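PDB 3JR7: EDD domain protein, DegV family from Ruminococcus gnavus, which is of uncharacterised cellular role but probably binds lipids such as fatty acids. Local coordinates for residues H132-R137 and E165-Y170. Sequence-based numbering, arbitrary orientation.
Sequences HVFNSR and ESVECY
In the N-terminal alpha/beta domain of this DegV-family protein, strand 130-135 pairs in parallel with strand 98-103 in a mixed sheet, and helix 160-173 packs against it through His-132 and Phe-134 of the strand and Arg-137 just beyond it, meeting Val-167 and Glu-168 of the helix. The two segments run almost parallel, their axes 11° apart and 9.5 Å from each other at closest approach. Phe-134 is the apolar centre. CG1 of Val-167 sits over one face of its ring in a CH-pi contact, 3.6 Å from the centroid, while CD2 of His-132 covers the opposite face, so the ring is held between imidazole and methyl. Glu-168 folds back toward the strand, bent at chi2 (-75°), which lays its CG at the edge of the Phe-134 ring and swings the carboxylate over to the polar groups. There OE2 accepts a nearly straight hydrogen bond (170°) from NE2 of His-132, at 3.0 Å, on its anti lone pair; OE2 lies in the plane of the imidazole, at its NE2 edge, and ring and carboxylate stand almost perpendicular. OE1 makes a long salt bridge to NH1 of Arg-137 (3.5 Å), a residue of the pocket that holds a polyether ligand. Replacing Glu-168 with an alanine removes both oxygens and would probably leave His-132 NE2 without its acceptor and the Arg-137 guanidinium without this carboxylate, freer to turn at the pocket. Asn-135 shapes the chain leading to that arginine: its OD1 accepts from the backbone N of Arg-137 in an Asx turn, and its ND2 lies over one guanidinium face. A water ties the carboxylate to the strand backbone, donating to Glu-168 OE2 at 2.8 Å and accepting from Asn-135 N at 2.8 Å.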
loop_
_atom_site.group_PDB
_atom_site.type_symbol
_atom_site.label_atom_id
_atom_site.label_comp_id
_atom_site.label_asym_id
_atom_site.label_seq_id
_atom_site.Cartn_x
_atom_site.Cartn_y
_atom_site.Cartn_z
ATOM N N HIS A 132 -1.736 17.614 -5.082
ATOM C CA HIS A 132 -2.281 17.156 -3.814
ATOM C C HIS A 132 -1.652 15.847 -3.415
ATOM O O HIS A 132 -1.618 14.891 -4.205
ATOM C CB HIS A 132 -3.811 17.013 -3.845
ATOM C CG HIS A 132 -4.376 16.677 -2.506
ATOM N ND1 HIS A 132 -4.635 17.638 -1.558
ATOM C CD2 HIS A 132 -4.590 15.481 -1.898
ATOM C CE1 HIS A 132 -5.059 17.050 -0.447
ATOM N NE2 HIS A 132 -5.035 15.742 -0.629
ATOM N N VAL A 133 -1.157 15.790 -2.174
ATOM C CA VAL A 133 -0.568 14.585 -1.615
ATOM C C VAL A 133 -1.622 13.869 -0.692
ATOM O O VAL A 133 -2.081 14.464 0.302
ATOM C CB VAL A 133 0.694 14.897 -0.809
ATOM C CG1 VAL A 133 1.291 13.605 -0.270
ATOM C CG2 VAL A 133 1.731 15.633 -1.686
ATOM N N PHE A 134 -1.996 12.633 -1.033
ATOM C CA PHE A 134 -2.919 11.827 -0.225
ATOM C C PHE A 134 -2.079 10.928 0.717
ATOM O O PHE A 134 -1.255 10.129 0.285
ATOM C CB PHE A 134 -3.819 10.940 -1.090
ATOM C CG PHE A 134 -4.727 11.668 -2.019
ATOM C CD1 PHE A 134 -5.908 12.229 -1.560
ATOM C CD2 PHE A 134 -4.429 11.747 -3.367
ATOM C CE1 PHE A 134 -6.756 12.923 -2.431
ATOM C CE2 PHE A 134 -5.253 12.412 -4.240
ATOM C CZ PHE A 134 -6.418 13.006 -3.786
ATOM N N ASN A 135 -2.228 11.119 2.011
ATOM C CA ASN A 135 -1.695 10.193 2.987
ATOM C C ASN A 135 -2.664 9.021 2.952
ATOM O O ASN A 135 -3.777 9.154 3.407
ATOM C CB ASN A 135 -1.730 10.870 4.365
ATOM C CG ASN A 135 -1.467 9.929 5.513
ATOM O OD1 ASN A 135 -1.087 8.776 5.315
ATOM N ND2 ASN A 135 -1.653 10.429 6.741
ATOM N N SER A 136 -2.244 7.862 2.471
ATOM C CA SER A 136 -3.142 6.715 2.377
ATOM C C SER A 136 -3.629 6.198 3.715
ATOM O O SER A 136 -4.607 5.577 3.714
ATOM C CB SER A 136 -2.493 5.523 1.665
ATOM O OG SER A 136 -1.442 4.963 2.419
ATOM N N ARG A 137 -2.926 6.449 4.823
ATOM C CA ARG A 137 -3.149 5.787 6.108
ATOM C C ARG A 137 -3.113 4.250 5.986
ATOM O O ARG A 137 -3.806 3.536 6.716
ATOM C CB ARG A 137 -4.438 6.305 6.746
ATOM C CG ARG A 137 -4.325 7.857 7.113
ATOM C CD ARG A 137 -5.670 8.604 7.086
ATOM N NE ARG A 137 -5.448 10.044 7.255
ATOM C CZ ARG A 137 -5.299 10.977 6.275
ATOM N NH1 ARG A 137 -5.408 10.720 4.950
ATOM N NH2 ARG A 137 -5.066 12.261 6.641
ATOM N N GLU A 165 -11.609 15.865 -2.636
ATOM C CA GLU A 165 -12.636 15.537 -1.656
ATOM C C GLU A 165 -13.097 14.081 -1.752
ATOM O O GLU A 165 -13.220 13.408 -0.709
ATOM C CB GLU A 165 -13.822 16.502 -1.751
ATOM C CG GLU A 165 -14.981 16.169 -0.787
ATOM C CD GLU A 165 -16.127 17.201 -0.801
ATOM O OE1 GLU A 165 -16.312 17.842 -1.838
ATOM O OE2 GLU A 165 -16.870 17.316 0.195
ATOM N N SER A 166 -13.391 13.590 -2.962
ATOM C CA SER A 166 -13.922 12.221 -3.123
ATOM C C SER A 166 -12.915 11.175 -2.685
ATOM O O SER A 166 -13.280 10.157 -2.072
ATOM C CB SER A 166 -14.365 11.901 -4.557
ATOM O OG SER A 166 -15.339 12.845 -4.948
ATOM N N VAL A 167 -11.645 11.431 -2.983
ATOM C CA VAL A 167 -10.604 10.485 -2.644
ATOM C C VAL A 167 -10.297 10.501 -1.156
ATOM O O VAL A 167 -10.088 9.452 -0.576
ATOM C CB VAL A 167 -9.344 10.724 -3.481
ATOM C CG1 VAL A 167 -8.189 9.872 -2.959
ATOM C CG2 VAL A 167 -9.660 10.431 -4.994
ATOM N N GLU A 168 -10.246 11.682 -0.536
ATOM C CA GLU A 168 -10.085 11.749 0.904
ATOM C C GLU A 168 -11.231 11.017 1.613
ATOM O O GLU A 168 -10.982 10.359 2.625
ATOM C CB GLU A 168 -9.883 13.188 1.432
ATOM C CG GLU A 168 -8.558 13.842 0.994
ATOM C CD GLU A 168 -7.267 13.331 1.737
ATOM O OE1 GLU A 168 -7.431 12.436 2.657
ATOM O OE2 GLU A 168 -6.117 13.867 1.415
ATOM N N CYS A 169 -12.454 11.102 1.081
ATOM C CA CYS A 169 -13.586 10.345 1.634
ATOM C C CYS A 169 -13.317 8.835 1.492
ATOM O O CYS A 169 -13.451 8.071 2.444
ATOM C CB CYS A 169 -14.911 10.707 0.935
ATOM S SG CYS A 169 -16.318 9.597 1.388
ATOM N N TYR A 170 -12.944 8.422 0.299
ATOM C CA TYR A 170 -12.582 7.032 0.091
ATOM C C TYR A 170 -11.519 6.549 1.102
ATOM O O TYR A 170 -11.657 5.447 1.674
ATOM C CB TYR A 170 -12.125 6.770 -1.359
ATOM C CG TYR A 170 -11.639 5.330 -1.503
ATOM C CD1 TYR A 170 -12.516 4.269 -1.297
ATOM C CD2 TYR A 170 -10.310 5.031 -1.774
ATOM C CE1 TYR A 170 -12.083 2.951 -1.355
ATOM C CE2 TYR A 170 -9.873 3.709 -1.867
ATOM C CZ TYR A 170 -10.767 2.679 -1.640
ATOM O OH TYR A 170 -10.358 1.368 -1.675
HETATM O O HOH W 1 -3.880 13.169 2.855
#